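PDB 1P9H: invasin, which binds collagen as the head of a trimeric outer-membrane adhesin of Yersinia enterocolitica, promoting attachment to and invasion of host cells. Local coordinates for residues L48-A59 / A62-A73; V72-A80 / V86-A94. All blocks are in the same frame, centred on the assembly; numbering follows the deposited sequence.

In the fold
Contacts 1 and 2 are successive steps along one left-handed parallel beta-roll, the collagen-binding head of the adhesin, with centres about 9 Å apart. They share Val-72 and Ala-73: strand 72-74 lies between 58-60, its partner in contact 1, and 86-88, its partner in contact 2, in one parallel sheet. The second sheet continues likewise, from 51-52 through 65-66 and 79-80 to 93-94. Between them Ala-62 O lies 2.8 Å from Gly-77 N, and Ala-67 N 2.8 Å from Ala-80 O, both probable hydrogen bonds. Contact 1 lies near the N-terminal end of the roll, its centre about 20 Å from the chain centre, against about 13 Å for contact 2; both touch neighbouring subunits.

Contact 1 of 2, residues L48-A59 / A62-A73; sequences LNASAKGIHSIA and ATAEAAKGAAVA
His-56 CB lies 4.5 Å from Ala-70 CB, while the imidazole leads away from 62-73 and His-56 packs on Ala-76 of the second subunit. Over the centre of one ring face sits Ile-55 CG2, 3.7 Å above the plane, a doubtful packing since Ile-55 has two conformers. The carboxylate of Glu-65 faces Lys-53. With CG anti to the backbone N (chi1 -178°) the extended Glu-65 chain runs past Ser-51, and the equally extended Lys-53 chain crosses it at a slant, leaving NZ 3.7 Å from OE2 in a long salt bridge. A water closes the gap, accepting from Lys-53 NZ at 2.8 Å and donating to Glu-65 OE1 at 2.7 Å. These are consecutive coils of the left-handed beta-roll: 51-52 pairs in parallel with 65-66, and 58-59 with 72-73, through hydrogen bonds of Ser-51 N and O to Ala-64 O and Ala-66 N, and of Ile-58 N and O to Ala-71 O and Ala-73 N. Ala-52, Ala-66, Ala-59 and Ala-73 point into the coil, consistent with closely spaced sheets: Ala-66 CB sits 3.4 Å from Ile-58 O and beside Ala-59 CB. Within each coil a type II turn, Gly-54 to Ser-57 and Lys-68 to Ala-71, leads from one sheet to the other. Ser-57 OG, between its own N and carbonyl carbon (chi1 68°), donates to Gly-54 O at 2.6 Å, and Ser-57 N reaches that oxygen from the same face. On the other face of the 58-60/72-74 sheet, away from Ala-59 and Ala-73, Ile-58 CD1 packs against Val-72 CG2.

Contact 2 of 2, residues V72-A80 / V86-A94; sequences VAVGAGSIA and VAIGPLSKA
Gly-75 O is gripped twice by Ser-78, through OG at 2.8 Å and through the backbone N at 3.0 Å, both arriving from the same face of the carbonyl plane, while Ser-78 CB reaches across to Gly-89 O at 3.6 Å. The hydroxyl can fold back in this way because chi1 of 62° sets OG between the backbone N and the carbonyl carbon of its own residue. The next coil repeats the type II turn, from Gly-89 to Ser-92, and the two turns are tied by Leu-91 N donating to Ala-76 O at 2.9 Å. Leu-91 CD2 comes back over Gly-77, near its CA and O, and a water donates to Gly-77 O at 2.7 Å and more weakly to Ser-92 O. Such stacked turns belong to the YadA head repeat, and the strands between them build the left-handed parallel beta-roll. The axes of strands 72-74 and 86-88 approach to 4.7 Å and run 4° from parallel. Val-74 N and O are hydrogen-bonded to Ala-87 O and Gly-89 N, and in the second sheet Ile-79 N and O to Ser-92 O and Ala-94 N. On the side facing the trimer interior, valine and isoleucine stack in register: Val-72 CB meets Val-86 CG1, and Val-74 CB approaches Ile-88 CG1 at 3.9 Å. Ile-88 then packs on Ile-88 of the third subunit and on Tyr-102 of the second. The other surface of this sheet carries alanines into the core of the coil, where Ala-87 CB touches Ile-79 O at 3.4 Å and also packs against Ala-80 CB. On the outer side of the second sheet, Ile-79 and Lys-93 meet CB to CB; the lysine chain bends at its end, and NZ is hydrogen-bonded to Thr-107 OG1 of the following coil.

Contact 1 of 2, residues L48-A59 / A62-A73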
loop_
_atom_site.group_PDB
_atom_site.type_symbol
_atom_site.label_atom_id
_atom_site.label_comp_id
_atom_site.label_asym_id
_atom_site.label_seq_id
_atom_site.Cartn_x
_atom_site.Cartn_y
_atom_site.Cartn_z
ATOM N N LEU A 48 27.083 0.773 14.737
ATOM C CA LEU A 48 25.665 0.883 14.414
ATOM C C LEU A 48 25.347 2.173 13.668
ATOM O O LEU A 48 24.182 2.543 13.525
ATOM C CB LEU A 48 24.826 0.827 15.691
ATOM C CG LEU A 48 24.951 -0.420 16.569
ATOM C CD1 LEU A 48 23.990 -0.300 17.740
ATOM C CD2 LEU A 48 24.646 -1.668 15.756
ATOM N N ASN A 49 26.378 2.859 13.196
ATOM C CA ASN A 49 26.178 4.110 12.476
ATOM C C ASN A 49 25.311 3.961 11.232
ATOM O O ASN A 49 25.379 2.954 10.525
ATOM C CB ASN A 49 27.522 4.717 12.063
ATOM C CG ASN A 49 28.210 5.453 13.197
ATOM O OD1 ASN A 49 29.284 6.024 13.013
ATOM N ND2 ASN A 49 27.595 5.446 14.371
ATOM N N ALA A 50 24.490 4.976 10.983
ATOM C CA ALA A 50 23.636 5.007 9.806
ATOM C C ALA A 50 24.532 5.547 8.701
ATOM O O ALA A 50 25.552 6.180 8.983
ATOM C CB ALA A 50 22.455 5.938 10.035
ATOM N N SER A 51 24.158 5.303 7.453
ATOM C CA SER A 51 24.963 5.756 6.331
ATOM C C SER A 51 24.132 6.307 5.176
ATOM O O SER A 51 23.450 5.558 4.477
ATOM C CB SER A 51 25.834 4.600 5.828
ATOM O OG SER A 51 26.621 4.989 4.717
ATOM N N ALA A 52 24.191 7.622 4.990
ATOM C CA ALA A 52 23.484 8.289 3.902
ATOM C C ALA A 52 24.560 8.618 2.869
ATOM O O ALA A 52 25.212 9.659 2.951
ATOM C CB ALA A 52 22.819 9.565 4.407
ATOM N N LYS A 53 24.747 7.719 1.907
ATOM C CA LYS A 53 25.777 7.878 0.880
ATOM C C LYS A 53 25.386 8.659 -0.365
ATOM O O LYS A 53 26.251 9.084 -1.134
ATOM C CB LYS A 53 26.285 6.506 0.439
ATOM C CG LYS A 53 26.926 5.681 1.535
ATOM C CD LYS A 53 27.448 4.373 0.966
ATOM C CE LYS A 53 28.133 3.529 2.021
ATOM N NZ LYS A 53 28.704 2.292 1.415
ATOM N N GLY A 54 24.092 8.844 -0.582
ATOM C CA GLY A 54 23.671 9.567 -1.764
ATOM C C GLY A 54 23.353 11.019 -1.501
ATOM O O GLY A 54 22.983 11.393 -0.385
ATOM N N ILE A 55 23.508 11.850 -2.525
ATOM C CA ILE A 55 23.203 13.264 -2.393
ATOM C C ILE A 55 21.708 13.365 -2.104
ATOM O O ILE A 55 20.900 12.731 -2.783
ATOM C CB ILE A 55 23.515 14.027 -3.697
ATOM C CG1 ILE A 55 24.987 13.840 -4.068
ATOM C CG2 ILE A 55 23.191 15.507 -3.527
ATOM C CD1 ILE A 55 25.380 14.485 -5.380
ATOM N N HIS A 56 21.347 14.146 -1.090
ATOM C CA HIS A 56 19.947 14.327 -0.711
ATOM C C HIS A 56 19.320 13.077 -0.097
ATOM O O HIS A 56 18.112 13.043 0.129
ATOM C CB HIS A 56 19.120 14.760 -1.926
ATOM C CG HIS A 56 19.558 16.060 -2.524
ATOM N ND1 HIS A 56 19.405 16.350 -3.862
ATOM C CD2 HIS A 56 20.129 17.153 -1.964
ATOM C CE1 HIS A 56 19.863 17.566 -4.102
ATOM N NE2 HIS A 56 20.309 18.074 -2.967
ATOM N N SER A 57 20.125 12.053 0.177
ATOM C CA SER A 57 19.586 10.828 0.758
ATOM C C SER A 57 19.317 10.988 2.250
ATOM O O SER A 57 19.773 11.945 2.879
ATOM C CB SER A 57 20.531 9.640 0.520
ATOM O OG SER A 57 21.739 9.766 1.248
ATOM N N ILE A 58 18.560 10.044 2.801
ATOM C CA ILE A 58 18.192 10.051 4.211
ATOM C C ILE A 58 18.347 8.642 4.779
ATOM O O ILE A 58 17.772 7.689 4.252
ATOM C CB ILE A 58 16.718 10.492 4.387
ATOM C CG1 ILE A 58 16.532 11.919 3.868
ATOM C CG2 ILE A 58 16.305 10.393 5.857
ATOM C CD1 ILE A 58 15.079 12.350 3.801
ATOM N N ALA A 59 19.133 8.513 5.844
ATOM C CA ALA A 59 19.344 7.222 6.494
ATOM C C ALA A 59 19.178 7.435 7.989
ATOM O O ALA A 59 19.930 8.197 8.600
ATOM C CB ALA A 59 20.738 6.685 6.185
ATOM N N ALA A 62 19.823 2.354 13.452
ATOM C CA ALA A 62 21.009 1.520 13.579
ATOM C C ALA A 62 21.316 0.808 12.265
ATOM O O ALA A 62 20.463 0.114 11.716
ATOM C CB ALA A 62 20.809 0.494 14.688
ATOM N N THR A 63 22.537 1.036 11.772
ATOM C CA THR A 63 23.091 0.489 10.523
ATOM C C THR A 63 22.292 0.732 9.244
ATOM O O THR A 63 22.553 0.111 8.214
ATOM C CB THR A 63 23.383 -1.037 10.629
ATOM O OG1 THR A 63 22.166 -1.765 10.837
ATOM C CG2 THR A 63 24.349 -1.311 11.775
ATOM N N ALA A 64 21.349 1.664 9.297
ATOM C CA ALA A 64 20.504 1.970 8.145
ATOM C C ALA A 64 21.380 2.559 7.039
ATOM O O ALA A 64 22.320 3.302 7.324
ATOM C CB ALA A 64 19.422 2.969 8.533
ATOM N N GLU A 65 21.094 2.225 5.784
ATOM C CA GLU A 65 21.876 2.776 4.683
ATOM C C GLU A 65 21.054 3.142 3.456
ATOM O O GLU A 65 20.270 2.335 2.954
ATOM C CB GLU A 65 22.996 1.817 4.242
ATOM C CG GLU A 65 23.847 2.414 3.105
ATOM C CD GLU A 65 24.964 1.505 2.620
ATOM O OE1 GLU A 65 25.684 0.938 3.461
ATOM O OE2 GLU A 65 25.130 1.378 1.388
ATOM N N ALA A 66 21.238 4.376 2.996
ATOM C CA ALA A 66 20.595 4.887 1.787
ATOM C C ALA A 66 21.819 5.066 0.894
ATOM O O ALA A 66 22.589 6.010 1.069
ATOM C CB ALA A 66 19.919 6.228 2.063
ATOM N N ALA A 67 21.991 4.152 -0.056
ATOM C CA ALA A 67 23.169 4.136 -0.919
ATOM C C ALA A 67 23.287 5.103 -2.085
ATOM O O ALA A 67 24.398 5.501 -2.442
ATOM C CB ALA A 67 23.389 2.713 -1.430
ATOM N N LYS A 68 22.171 5.481 -2.690
ATOM C CA LYS A 68 22.245 6.367 -3.840
ATOM C C LYS A 68 21.404 7.628 -3.744
ATOM O O LYS A 68 20.725 7.871 -2.743
ATOM C CB LYS A 68 21.896 5.582 -5.110
ATOM C CG LYS A 68 22.878 4.446 -5.399
ATOM C CD LYS A 68 22.577 3.735 -6.706
ATOM C CE LYS A 68 23.621 2.660 -6.985
ATOM N NZ LYS A 68 23.385 1.962 -8.279
ATOM N N GLY A 69 21.474 8.431 -4.801
ATOM C CA GLY A 69 20.754 9.686 -4.862
ATOM C C GLY A 69 19.324 9.708 -4.361
ATOM O O GLY A 69 18.475 8.943 -4.819
ATOM N N ALA A 70 19.076 10.600 -3.407
ATOM C CA ALA A 70 17.761 10.821 -2.819
ATOM C C ALA A 70 17.067 9.616 -2.187
ATOM O O ALA A 70 15.893 9.706 -1.829
ATOM C CB ALA A 70 16.845 11.458 -3.859
ATOM N N ALA A 71 17.777 8.502 -2.038
ATOM C CA ALA A 71 17.182 7.312 -1.435
ATOM C C ALA A 71 16.848 7.567 0.034
ATOM O O ALA A 71 17.457 8.419 0.681
ATOM C CB ALA A 71 18.131 6.125 -1.565
ATOM N N VAL A 72 15.884 6.816 0.557
ATOM C CA VAL A 72 15.450 6.967 1.943
ATOM C C VAL A 72 15.417 5.615 2.641
ATOM O O VAL A 72 14.782 4.680 2.160
ATOM C CB VAL A 72 14.029 7.583 2.007
ATOM C CG1 VAL A 72 13.552 7.680 3.456
ATOM C CG2 VAL A 72 14.030 8.958 1.354
ATOM N N ALA A 73 16.106 5.517 3.773
ATOM C CA ALA A 73 16.133 4.282 4.545
ATOM C C ALA A 73 15.889 4.617 6.006
ATOM O O ALA A 73 16.667 5.342 6.622
ATOM C CB ALA A 73 17.483 3.581 4.385
HETATM O O HOH W 1 24.837 1.882 7.971
HETATM O O HOH W 2 27.833 -0.179 2.330
HETATM O O HOH W 3 15.528 11.944 -0.020
#

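Contact 2 of 2, residues V72-A80 / V86-A94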
loop_
_atom_site.group_PDB
_atom_site.type_symbol
_atom_site.label_atom_id
_atom_site.label_comp_id
_atom_site.label_asym_id
_atom_site.label_seq_id
_atom_site.Cartn_x
_atom_site.Cartn_y
_atom_site.Cartn_z
ATOM N N VAL A 72 15.884 6.816 0.557
ATOM C CA VAL A 72 15.450 6.967 1.943
ATOM C C VAL A 72 15.417 5.615 2.641
ATOM O O VAL A 72 14.782 4.680 2.160
ATOM C CB VAL A 72 14.029 7.583 2.007
ATOM C CG1 VAL A 72 13.552 7.680 3.456
ATOM C CG2 VAL A 72 14.030 8.958 1.354
ATOM N N ALA A 73 16.106 5.517 3.773
ATOM C CA ALA A 73 16.133 4.282 4.545
ATOM C C ALA A 73 15.889 4.617 6.006
ATOM O O ALA A 73 16.667 5.342 6.622
ATOM C CB ALA A 73 17.483 3.581 4.385
ATOM N N VAL A 74 14.798 4.100 6.553
ATOM C CA VAL A 74 14.466 4.336 7.952
ATOM C C VAL A 74 14.158 2.998 8.607
ATOM O O VAL A 74 13.235 2.297 8.198
ATOM C CB VAL A 74 13.241 5.268 8.100
ATOM C CG1 VAL A 74 12.941 5.498 9.581
ATOM C CG2 VAL A 74 13.510 6.595 7.403
ATOM N N GLY A 75 14.938 2.648 9.624
ATOM C CA GLY A 75 14.736 1.387 10.311
ATOM C C GLY A 75 16.059 0.677 10.510
ATOM O O GLY A 75 16.978 0.811 9.699
ATOM N N ALA A 76 16.167 -0.075 11.597
ATOM C CA ALA A 76 17.402 -0.791 11.883
ATOM C C ALA A 76 17.717 -1.767 10.759
ATOM O O ALA A 76 16.878 -2.583 10.379
ATOM C CB ALA A 76 17.283 -1.537 13.205
ATOM N N GLY A 77 18.929 -1.676 10.226
ATOM C CA GLY A 77 19.327 -2.575 9.159
ATOM C C GLY A 77 18.609 -2.371 7.840
ATOM O O GLY A 77 18.725 -3.205 6.940
ATOM N N SER A 78 17.864 -1.277 7.710
ATOM C CA SER A 78 17.153 -1.010 6.464
ATOM C C SER A 78 18.159 -0.665 5.370
ATOM O O SER A 78 19.225 -0.110 5.644
ATOM C CB SER A 78 16.150 0.136 6.649
ATOM O OG SER A 78 16.803 1.340 7.003
ATOM N N ILE A 79 17.817 -0.996 4.131
ATOM C CA ILE A 79 18.703 -0.752 2.998
ATOM C C ILE A 79 17.946 -0.242 1.782
ATOM O O ILE A 79 16.996 -0.876 1.335
ATOM C CB ILE A 79 19.422 -2.053 2.563
ATOM C CG1 ILE A 79 20.174 -2.664 3.746
ATOM C CG2 ILE A 79 20.380 -1.753 1.418
ATOM C CD1 ILE A 79 20.707 -4.069 3.482
ATOM N N ALA A 80 18.368 0.904 1.261
ATOM C CA ALA A 80 17.782 1.485 0.055
ATOM C C ALA A 80 18.986 1.587 -0.871
ATOM O O ALA A 80 19.780 2.522 -0.770
ATOM C CB ALA A 80 17.207 2.866 0.347
ATOM N N VAL A 86 13.018 3.799 -1.615
ATOM C CA VAL A 86 12.548 4.066 -0.261
ATOM C C VAL A 86 12.330 2.757 0.486
ATOM O O VAL A 86 11.588 1.891 0.026
ATOM C CB VAL A 86 11.213 4.844 -0.290
ATOM C CG1 VAL A 86 10.759 5.155 1.130
ATOM C CG2 VAL A 86 11.376 6.136 -1.097
ATOM N N ALA A 87 12.976 2.618 1.637
ATOM C CA ALA A 87 12.843 1.410 2.446
ATOM C C ALA A 87 12.633 1.790 3.903
ATOM O O ALA A 87 13.493 2.419 4.512
ATOM C CB ALA A 87 14.096 0.550 2.313
ATOM N N ILE A 88 11.484 1.420 4.459
ATOM C CA ILE A 88 11.206 1.721 5.857
ATOM C C ILE A 88 10.751 0.469 6.585
ATOM O O ILE A 88 9.858 -0.248 6.128
ATOM C CB ILE A 88 10.146 2.828 6.002
ATOM C CG1 ILE A 88 10.703 4.134 5.423
ATOM C CG2 ILE A 88 9.774 3.010 7.482
ATOM C CD1 ILE A 88 9.821 5.349 5.648
ATOM N N GLY A 89 11.390 0.220 7.722
ATOM C CA GLY A 89 11.086 -0.948 8.522
ATOM C C GLY A 89 12.385 -1.671 8.816
ATOM O O GLY A 89 13.336 -1.576 8.035
ATOM N N PRO A 90 12.471 -2.390 9.940
ATOM C CA PRO A 90 13.711 -3.103 10.251
ATOM C C PRO A 90 13.995 -4.186 9.213
ATOM O O PRO A 90 13.120 -4.988 8.888
ATOM C CB PRO A 90 13.445 -3.667 11.647
ATOM C CG PRO A 90 11.957 -3.877 11.649
ATOM C CD PRO A 90 11.448 -2.622 10.974
ATOM N N LEU A 91 15.216 -4.180 8.686
ATOM C CA LEU A 91 15.653 -5.145 7.679
ATOM C C LEU A 91 14.902 -5.048 6.354
ATOM O O LEU A 91 14.904 -5.985 5.556
ATOM C CB LEU A 91 15.569 -6.571 8.235
ATOM C CG LEU A 91 16.427 -6.815 9.480
ATOM C CD1 LEU A 91 16.292 -8.263 9.928
ATOM C CD2 LEU A 91 17.882 -6.492 9.173
ATOM N N SER A 92 14.256 -3.907 6.124
ATOM C CA SER A 92 13.520 -3.673 4.883
ATOM C C SER A 92 14.539 -3.298 3.811
ATOM O O SER A 92 15.478 -2.550 4.082
ATOM C CB SER A 92 12.516 -2.531 5.075
ATOM O OG SER A 92 11.789 -2.275 3.885
ATOM N N LYS A 93 14.365 -3.807 2.593
ATOM C CA LYS A 93 15.315 -3.499 1.539
ATOM C C LYS A 93 14.732 -3.238 0.157
ATOM O O LYS A 93 14.014 -4.063 -0.412
ATOM C CB LYS A 93 16.411 -4.577 1.471
ATOM C CG LYS A 93 15.945 -6.008 1.303
ATOM C CD LYS A 93 17.141 -6.962 1.411
ATOM C CE LYS A 93 16.767 -8.400 1.088
ATOM N NZ LYS A 93 15.841 -8.987 2.096
ATOM N N ALA A 94 15.032 -2.050 -0.352
ATOM C CA ALA A 94 14.610 -1.617 -1.676
ATOM C C ALA A 94 15.877 -1.862 -2.485
ATOM O O ALA A 94 16.847 -1.107 -2.386
ATOM C CB ALA A 94 14.250 -0.135 -1.651
HETATM O O HOH W 4 17.749 -4.730 5.000
#